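Local atomic coordinates of choline kinase (Cryptosporidium parvum, PDB entry 3MES), a protein that probably transfers a phosphate group from ATP to choline, and probably also to ethanolamine, in a magnesium-dependent kinase reaction. Residues Y301-I306 / N396-H401; V362-S367 / K407-Q412; L204-A209 / E231-E236. All coordinates share one frame; numbering follows the deposited sequence.

Overall arrangement
The three contacts lie in the helical C-terminal lobe of the kinase-like fold. Contacts 1 and 2 are buried and share helix 391-411, which meets the end of helix 294-303 in contact 1 and the start of helix 364-376 in contact 2. They touch where R398 NH2 probably hydrogen-bonds to S367 OG, 3.1 Å away. Contact 3, between 204-209 and 231-236, is partly buried and far from the annotated sites; it meets contact 2 through I366 and L235. The chemistry follows the place: metal, ligand and a water bridge beside the active site in contact 1, aliphatic packing in contact 2, and a mixed contact reaching the surface in contact 3.

Contact 1 of 3, residues Y301-I306 / N396-H401; sequences YFCEYI and NTRFTH. With MG (magnesium ion), chain M; DME (decamethonium ion), chain K.
C303 and I306 make the direct contacts with the 396-401 helix. C303 CB lies 4.0 Å from R398 NH2, and the CG2 branch of I306 comes to 4.1 Å from H401 CE1, the latter two side chains sliding past each other in opposite directions. A small cysteine lets the arginine head lie close against its CB.

Beyond this shell a water joins E304 to R398: NH1 gives it a hydrogen bond of 3.0 Å, while its bond to OE2 is weak. Turns at chi2 (-49°) and chi3 (-55°) curl the R398 chain so that its head reaches C303, where Y394 at NH1, H368 at NE and S367 at NH2 supply this buried charge with partners.

The backbone O of E304 binds the magnesium ion at 2.3 Å and its OE1 at 2.5 Å, alongside E271 OE2 and the backbone O of Y307; a turn at chi2 (-67°) folds the carboxylate back toward the metal. Two methyls of the decamethonium ion, C18 and C16, lie 3.3 Å from E304 OE2, and the carboxylate probably helps to attract the ammonium head. H401 ND1 hydrogen-bonds the phenol OH of Y307, holding the side chain of a residue whose carbonyl binds magnesium.

A type I turn from C303 to I306 leads from helix 294-303 into strand 307-308, beside helix 391-411, while helix 364-376 touches C303 and R398.

Contact 2 of 3, residues V362-S367 / K407-Q412; sequences VFTLIS and KELIDQ
L409 faces V362, T364 and L365 with a single methyl, CD1, and more of its surface is buried here than that of any other residue in the two segments. Its CG stands anti to the carbonyl carbon (chi1 -58°), and with chi2 extended at -172° the CD1 branch is carried across to the other segment. A leucine suits the position: with the CA atoms of V362 and L409 7.4 Å apart, its side chain fills the interval until CD1 meets the CA of V362, and it has no polar atom to satisfy in a buried place.

L365 answers it in kind. The two leucines reach toward each other tip to tip, CD1 of L365 being 4.0 Å from CD1 of L409, and CG of L365 is just as near to that methyl. This is plain dispersion contact between branched aliphatic ends.

V362 takes part mainly with its backbone: its CA lies 4.0 Å from the same CD1 of L409, whereas its methyls stay farther from the leucine and pack on I414, L415 and L417. T364 adds a milder contact, its OG1 being 4.1 Å from L409 CD1. That hydroxyl is hydrogen-bonded to the backbone O of E361, so its polarity is met by a carbonyl three residues earlier while it also rests against a methyl.

Here the junction of helices 351-362 and 364-376 packs on the C-terminal part of helix 391-411. Helix 235-239 touches V362, L365 and I366, and helix 294-303 packs against F363, T364 and S367.

Contact 3 of 3, residues L204-A209 / E231-E236; sequences LWREEA and EIDQLE
I232 meets R206 twice along the arginine chain. Its CD1 lies 4.0 Å from R206 CD, and its CG2, the branch anti to the backbone N, is 3.7 Å from R206 NH1. The two side chains cross obliquely, so the isoleucine packs against aliphatic carbon with one methyl and approaches the charged end with the other. A beta-branched residue suits this buried position because both arms are put to use, and an arginine suits the opposite one because its methylenes can lie in an apolar layer while its head goes on toward water. R206 leaves its helix with CG anti to the backbone N (chi1 174°), runs extended, and turns at chi3 (58°), which carries the guanidinium past I232 toward D233.

The pairing joins helix 198-214 to the link between helices 222-231 and 235-239, where residues 232-234 keep helical backbone angles without the regular bonds. It belongs to the helical C-terminal lobe of the kinase-like fold of choline kinases. L373 of helix 364-376 touches both R206 and I232, so one leucine backs both partners.

D233, exposed at the edge, is the charged partner. Its OD1 stands 4.3 Å from R206 NH1, too far for a salt bridge. A water spans the interval, lying in the guanidinium plane at its edge and accepting from NH1 of R206 at 2.9 Å. It donates to D233 OD1 at 2.8 Å. Attraction between the opposite charges probably helps to hold the arginine head in this direction, aided by a long salt bridge of 3.7 Å from R206 NE to E207 OE2.

Farther along, L235 is buried against I202 and I369, and E236 OE2 is hydrogen-bonded to the hydroxyl of Y203, another tie to helix 198-214.

Contact 1 of 3, residues Y301-I306 / N396-H401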
# COMPACT_ATOMS: atom_id res chain seq x y z
N TYR B 301 2.76 -12.62 12.47
CA TYR B 301 3.26 -12.22 11.17
C TYR B 301 4.79 -12.13 11.20
O TYR B 301 5.47 -12.61 10.29
CB TYR B 301 2.66 -10.88 10.74
CG TYR B 301 3.40 -10.24 9.58
CD1 TYR B 301 3.23 -10.71 8.28
CD2 TYR B 301 4.26 -9.17 9.79
CE1 TYR B 301 3.91 -10.14 7.23
CE2 TYR B 301 4.94 -8.59 8.74
CZ TYR B 301 4.76 -9.08 7.46
OH TYR B 301 5.44 -8.50 6.42
N PHE B 302 5.33 -11.52 12.25
CA PHE B 302 6.78 -11.43 12.39
C PHE B 302 7.42 -12.81 12.36
O PHE B 302 8.48 -13.00 11.78
CB PHE B 302 7.17 -10.69 13.68
CG PHE B 302 6.94 -9.21 13.63
CD1 PHE B 302 6.77 -8.56 12.42
CD2 PHE B 302 6.93 -8.46 14.80
CE1 PHE B 302 6.56 -7.19 12.38
CE2 PHE B 302 6.73 -7.09 14.76
CZ PHE B 302 6.55 -6.45 13.55
N CYS B 303 6.75 -13.78 12.98
CA CYS B 303 7.29 -15.14 13.07
C CYS B 303 7.37 -15.85 11.72
O CYS B 303 8.26 -16.67 11.49
CB CYS B 303 6.48 -15.99 14.05
SG CYS B 303 6.84 -15.69 15.79
N GLU B 304 6.42 -15.56 10.84
CA GLU B 304 6.37 -16.21 9.54
C GLU B 304 7.58 -15.84 8.69
O GLU B 304 7.85 -16.46 7.66
CB GLU B 304 5.07 -15.87 8.81
CG GLU B 304 3.85 -16.57 9.37
CD GLU B 304 3.90 -18.07 9.17
OE1 GLU B 304 4.78 -18.55 8.42
OE2 GLU B 304 3.05 -18.78 9.76
N TYR B 305 8.31 -14.82 9.12
CA TYR B 305 9.56 -14.46 8.47
C TYR B 305 10.50 -15.65 8.49
O TYR B 305 11.38 -15.77 7.63
CB TYR B 305 10.21 -13.26 9.17
CG TYR B 305 9.70 -11.92 8.69
CD1 TYR B 305 10.51 -11.06 7.97
CD2 TYR B 305 8.40 -11.52 8.96
CE1 TYR B 305 10.05 -9.83 7.53
CE2 TYR B 305 7.93 -10.29 8.53
CZ TYR B 305 8.76 -9.45 7.82
OH TYR B 305 8.29 -8.24 7.38
N ILE B 306 10.30 -16.54 9.46
CA ILE B 306 11.20 -17.66 9.69
C ILE B 306 10.83 -18.92 8.90
O ILE B 306 11.69 -19.75 8.62
CB ILE B 306 11.24 -18.03 11.19
CG1 ILE B 306 11.74 -16.84 12.02
CG2 ILE B 306 12.10 -19.26 11.41
CD1 ILE B 306 11.49 -16.99 13.51
N ASN B 396 7.79 -29.84 16.25
CA ASN B 396 9.07 -29.88 16.95
C ASN B 396 9.82 -28.57 16.79
O ASN B 396 10.46 -28.08 17.72
CB ASN B 396 9.94 -31.02 16.41
CG ASN B 396 9.50 -32.38 16.92
OD1 ASN B 396 9.94 -33.41 16.41
ND2 ASN B 396 8.63 -32.39 17.92
N THR B 397 9.74 -28.00 15.59
CA THR B 397 10.44 -26.76 15.29
C THR B 397 9.84 -25.57 16.05
O THR B 397 10.56 -24.83 16.71
CB THR B 397 10.47 -26.48 13.78
OG1 THR B 397 11.03 -27.61 13.10
CG2 THR B 397 11.30 -25.24 13.47
N ARG B 398 8.53 -25.41 15.95
CA ARG B 398 7.86 -24.31 16.64
C ARG B 398 8.11 -24.38 18.14
O ARG B 398 8.36 -23.36 18.79
CB ARG B 398 6.35 -24.31 16.36
CG ARG B 398 5.98 -24.19 14.88
CD ARG B 398 6.72 -23.04 14.19
NE ARG B 398 6.54 -21.75 14.85
CZ ARG B 398 5.61 -20.86 14.52
NH1 ARG B 398 4.75 -21.12 13.54
NH2 ARG B 398 5.53 -19.72 15.18
N PHE B 399 8.06 -25.59 18.70
CA PHE B 399 8.33 -25.79 20.12
C PHE B 399 9.78 -25.41 20.43
O PHE B 399 10.04 -24.62 21.33
CB PHE B 399 8.05 -27.23 20.55
CG PHE B 399 6.60 -27.61 20.51
CD1 PHE B 399 5.61 -26.64 20.60
CD2 PHE B 399 6.21 -28.93 20.40
CE1 PHE B 399 4.27 -26.98 20.57
CE2 PHE B 399 4.88 -29.29 20.37
CZ PHE B 399 3.91 -28.31 20.45
N THR B 400 10.71 -25.99 19.68
CA THR B 400 12.12 -25.64 19.81
C THR B 400 12.28 -24.13 19.86
O THR B 400 12.92 -23.59 20.75
CB THR B 400 12.95 -26.21 18.64
OG1 THR B 400 12.91 -27.64 18.67
CG2 THR B 400 14.39 -25.74 18.74
N HIS B 401 11.68 -23.44 18.89
CA HIS B 401 11.83 -22.00 18.77
C HIS B 401 11.18 -21.25 19.93
O HIS B 401 11.61 -20.15 20.28
CB HIS B 401 11.29 -21.49 17.43
CG HIS B 401 12.15 -21.84 16.26
ND1 HIS B 401 11.68 -21.92 14.97
CD2 HIS B 401 13.47 -22.15 16.19
CE1 HIS B 401 12.66 -22.24 14.16
NE2 HIS B 401 13.76 -22.39 14.87
MG MG M . 6.28 -17.84 6.61
N1 DME K . 2.15 -24.79 -0.73
C2 DME K . 1.69 -26.05 -0.13
C3 DME K . 0.96 -25.77 1.19
C4 DME K . 0.82 -27.05 2.02
C5 DME K . 0.04 -26.80 3.31
C6 DME K . 0.84 -25.94 4.29
C7 DME K . 1.18 -26.71 5.57
C8 DME K . 0.60 -26.02 6.81
C9 DME K . 1.61 -25.08 7.46
C10 DME K . 0.94 -23.78 7.91
C11 DME K . 1.58 -23.24 9.19
N12 DME K . 0.86 -22.05 9.65
C13 DME K . 3.45 -24.99 -1.38
C14 DME K . 1.16 -24.35 -1.73
C15 DME K . 2.27 -23.77 0.32
C16 DME K . 0.85 -21.02 8.60
C17 DME K . -0.52 -22.42 9.99
C18 DME K . 1.54 -21.51 10.84
O HOH W 1 3.69 -18.56 12.33

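Contact 2 of 3, residues V362-S367 / K407-Q412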
# COMPACT_ATOMS: atom_id res chain seq x y z
N VAL B 362 6.72 -10.36 23.23
CA VAL B 362 6.17 -11.35 24.15
C VAL B 362 5.20 -12.29 23.44
O VAL B 362 5.23 -13.50 23.66
CB VAL B 362 5.45 -10.67 25.33
CG1 VAL B 362 4.50 -11.66 26.01
CG2 VAL B 362 6.45 -10.10 26.32
N PHE B 363 4.35 -11.73 22.60
CA PHE B 363 3.34 -12.51 21.90
C PHE B 363 3.92 -13.49 20.88
O PHE B 363 3.18 -14.29 20.30
CB PHE B 363 2.33 -11.58 21.21
CG PHE B 363 1.38 -10.91 22.15
CD1 PHE B 363 0.22 -11.55 22.57
CD2 PHE B 363 1.65 -9.63 22.63
CE1 PHE B 363 -0.65 -10.93 23.44
CE2 PHE B 363 0.77 -9.01 23.50
CZ PHE B 363 -0.38 -9.66 23.91
N THR B 364 5.23 -13.44 20.67
CA THR B 364 5.87 -14.36 19.73
C THR B 364 5.78 -15.80 20.23
O THR B 364 5.73 -16.74 19.43
CB THR B 364 7.36 -14.00 19.49
OG1 THR B 364 8.07 -14.03 20.73
CG2 THR B 364 7.49 -12.62 18.86
N LEU B 365 5.77 -15.95 21.55
CA LEU B 365 5.69 -17.27 22.15
C LEU B 365 4.31 -17.87 21.94
O LEU B 365 4.16 -19.09 21.78
CB LEU B 365 6.03 -17.20 23.65
CG LEU B 365 7.36 -16.54 24.03
CD1 LEU B 365 7.49 -16.45 25.54
CD2 LEU B 365 8.55 -17.27 23.43
N ILE B 366 3.29 -17.02 21.95
CA ILE B 366 1.93 -17.47 21.70
C ILE B 366 1.83 -18.14 20.33
O ILE B 366 1.15 -19.15 20.17
CB ILE B 366 0.92 -16.31 21.78
CG1 ILE B 366 0.94 -15.68 23.18
CG2 ILE B 366 -0.48 -16.79 21.44
CD1 ILE B 366 0.41 -16.59 24.27
N SER B 367 2.54 -17.58 19.36
CA SER B 367 2.54 -18.09 17.99
C SER B 367 3.21 -19.46 17.88
O SER B 367 2.65 -20.38 17.27
CB SER B 367 3.22 -17.08 17.06
OG SER B 367 3.30 -17.59 15.73
N LYS B 407 14.26 -17.74 26.02
CA LYS B 407 15.57 -17.44 26.57
C LYS B 407 16.06 -16.08 26.10
O LYS B 407 16.72 -15.35 26.84
CB LYS B 407 16.60 -18.52 26.20
CG LYS B 407 16.55 -19.77 27.07
CD LYS B 407 17.84 -20.57 26.95
CE LYS B 407 18.99 -19.94 27.75
NZ LYS B 407 19.53 -18.70 27.11
N GLU B 408 15.75 -15.74 24.85
CA GLU B 408 16.18 -14.47 24.28
C GLU B 408 15.44 -13.30 24.92
O GLU B 408 16.06 -12.32 25.33
CB GLU B 408 15.99 -14.47 22.76
CG GLU B 408 16.76 -15.58 22.05
CD GLU B 408 16.96 -15.31 20.57
OE1 GLU B 408 16.04 -14.75 19.93
OE2 GLU B 408 18.04 -15.67 20.05
N LEU B 409 14.12 -13.42 25.02
CA LEU B 409 13.30 -12.39 25.65
C LEU B 409 13.78 -12.11 27.07
O LEU B 409 13.77 -10.96 27.53
CB LEU B 409 11.83 -12.81 25.67
CG LEU B 409 11.18 -13.10 24.32
CD1 LEU B 409 9.68 -13.30 24.47
CD2 LEU B 409 11.48 -11.98 23.33
N ILE B 410 14.19 -13.16 27.77
CA ILE B 410 14.72 -13.04 29.12
C ILE B 410 16.05 -12.30 29.12
O ILE B 410 16.22 -11.29 29.80
CB ILE B 410 14.91 -14.42 29.77
CG1 ILE B 410 13.55 -15.07 30.04
CG2 ILE B 410 15.72 -14.30 31.07
CD1 ILE B 410 13.63 -16.52 30.46
N ASP B 411 17.00 -12.80 28.33
CA ASP B 411 18.32 -12.18 28.23
C ASP B 411 18.22 -10.74 27.74
O ASP B 411 19.10 -9.92 28.02
CB ASP B 411 19.23 -13.00 27.32
CG ASP B 411 20.23 -12.14 26.57
OD1 ASP B 411 21.42 -12.13 26.97
OD2 ASP B 411 19.84 -11.48 25.59
N GLN B 412 17.15 -10.43 27.03
CA GLN B 412 16.94 -9.08 26.51
C GLN B 412 16.19 -8.19 27.49
O GLN B 412 16.06 -6.98 27.28
CB GLN B 412 16.21 -9.13 25.17
CG GLN B 412 17.07 -9.60 24.01
CD GLN B 412 16.28 -9.76 22.73
OE1 GLN B 412 15.05 -9.90 22.76
NE2 GLN B 412 16.97 -9.76 21.60

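Contact 3 of 3, residues L204-A209 / E231-E236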
# COMPACT_ATOMS: atom_id res chain seq x y z
N LEU B 204 -7.85 -25.24 23.83
CA LEU B 204 -8.66 -26.06 22.95
C LEU B 204 -7.80 -26.98 22.09
O LEU B 204 -8.08 -28.18 21.97
CB LEU B 204 -9.52 -25.17 22.04
CG LEU B 204 -10.87 -25.75 21.64
CD1 LEU B 204 -11.83 -25.66 22.81
CD2 LEU B 204 -11.42 -25.00 20.43
N TRP B 205 -6.75 -26.43 21.50
CA TRP B 205 -5.87 -27.21 20.64
C TRP B 205 -4.92 -28.10 21.43
O TRP B 205 -4.44 -29.12 20.92
CB TRP B 205 -5.10 -26.31 19.67
CG TRP B 205 -5.96 -25.69 18.61
CD1 TRP B 205 -7.28 -25.97 18.37
CD2 TRP B 205 -5.58 -24.72 17.64
NE1 TRP B 205 -7.74 -25.22 17.31
CE2 TRP B 205 -6.71 -24.44 16.84
CE3 TRP B 205 -4.38 -24.05 17.36
CZ2 TRP B 205 -6.69 -23.53 15.79
CZ3 TRP B 205 -4.36 -23.14 16.32
CH2 TRP B 205 -5.50 -22.89 15.55
N ARG B 206 -4.65 -27.73 22.68
CA ARG B 206 -3.84 -28.57 23.55
C ARG B 206 -4.51 -29.92 23.75
O ARG B 206 -3.87 -30.97 23.67
CB ARG B 206 -3.63 -27.90 24.91
CG ARG B 206 -2.91 -28.78 25.91
CD ARG B 206 -2.83 -28.11 27.27
NE ARG B 206 -4.16 -27.78 27.79
CZ ARG B 206 -4.37 -27.10 28.91
NH1 ARG B 206 -3.34 -26.68 29.64
NH2 ARG B 206 -5.61 -26.83 29.30
N GLU B 207 -5.82 -29.89 24.00
CA GLU B 207 -6.59 -31.11 24.22
C GLU B 207 -6.68 -31.96 22.95
O GLU B 207 -6.61 -33.19 23.02
CB GLU B 207 -7.98 -30.79 24.76
CG GLU B 207 -7.96 -30.25 26.18
CD GLU B 207 -7.17 -31.13 27.12
OE1 GLU B 207 -7.24 -32.37 26.96
OE2 GLU B 207 -6.49 -30.60 28.02
N GLU B 208 -6.84 -31.31 21.80
CA GLU B 208 -6.86 -32.04 20.54
C GLU B 208 -5.53 -32.76 20.31
O GLU B 208 -5.50 -33.88 19.79
CB GLU B 208 -7.18 -31.11 19.36
CG GLU B 208 -8.65 -30.71 19.26
CD GLU B 208 -8.96 -29.91 18.01
OE1 GLU B 208 -9.96 -29.16 18.00
OE2 GLU B 208 -8.20 -30.02 17.02
N ALA B 209 -4.44 -32.12 20.70
CA ALA B 209 -3.11 -32.72 20.57
C ALA B 209 -2.99 -33.99 21.42
O ALA B 209 -2.59 -35.04 20.92
CB ALA B 209 -2.03 -31.72 20.94
N GLU B 231 5.02 -25.39 30.27
CA GLU B 231 5.10 -23.96 29.99
C GLU B 231 3.72 -23.34 29.85
O GLU B 231 3.49 -22.21 30.28
CB GLU B 231 5.91 -23.71 28.72
CG GLU B 231 7.37 -24.12 28.81
CD GLU B 231 8.22 -23.11 29.56
OE1 GLU B 231 7.98 -21.89 29.39
OE2 GLU B 231 9.13 -23.53 30.30
N ILE B 232 2.79 -24.09 29.26
CA ILE B 232 1.44 -23.60 29.03
C ILE B 232 0.75 -23.15 30.32
O ILE B 232 -0.03 -22.20 30.32
CB ILE B 232 0.57 -24.65 28.31
CG1 ILE B 232 1.09 -24.86 26.88
CG2 ILE B 232 -0.88 -24.22 28.29
CD1 ILE B 232 0.23 -25.77 26.04
N ASP B 233 1.06 -23.83 31.42
CA ASP B 233 0.47 -23.48 32.71
C ASP B 233 0.84 -22.07 33.15
O ASP B 233 0.09 -21.42 33.88
CB ASP B 233 0.90 -24.49 33.78
CG ASP B 233 0.29 -25.87 33.56
OD1 ASP B 233 -0.89 -25.94 33.15
OD2 ASP B 233 1.00 -26.87 33.81
N GLN B 234 2.01 -21.60 32.72
CA GLN B 234 2.49 -20.27 33.09
C GLN B 234 2.18 -19.23 32.02
O GLN B 234 2.44 -18.04 32.21
CB GLN B 234 4.01 -20.30 33.30
CG GLN B 234 4.50 -21.30 34.33
CD GLN B 234 6.01 -21.45 34.31
OE1 GLN B 234 6.64 -21.66 35.35
NE2 GLN B 234 6.60 -21.34 33.12
N LEU B 235 1.62 -19.69 30.91
CA LEU B 235 1.49 -18.87 29.71
C LEU B 235 0.71 -17.57 29.93
O LEU B 235 1.06 -16.53 29.39
CB LEU B 235 0.88 -19.68 28.57
CG LEU B 235 1.21 -19.19 27.16
CD1 LEU B 235 2.67 -18.78 27.07
CD2 LEU B 235 0.88 -20.26 26.14
N GLU B 236 -0.36 -17.65 30.73
CA GLU B 236 -1.17 -16.47 31.01
C GLU B 236 -0.42 -15.44 31.86
O GLU B 236 -0.37 -14.26 31.51
CB GLU B 236 -2.50 -16.87 31.67
CG GLU B 236 -3.44 -17.63 30.75
CD GLU B 236 -4.82 -17.85 31.34
OE1 GLU B 236 -5.18 -17.15 32.32
OE2 GLU B 236 -5.56 -18.72 30.83
O HOH W 2 -3.03 -24.83 31.81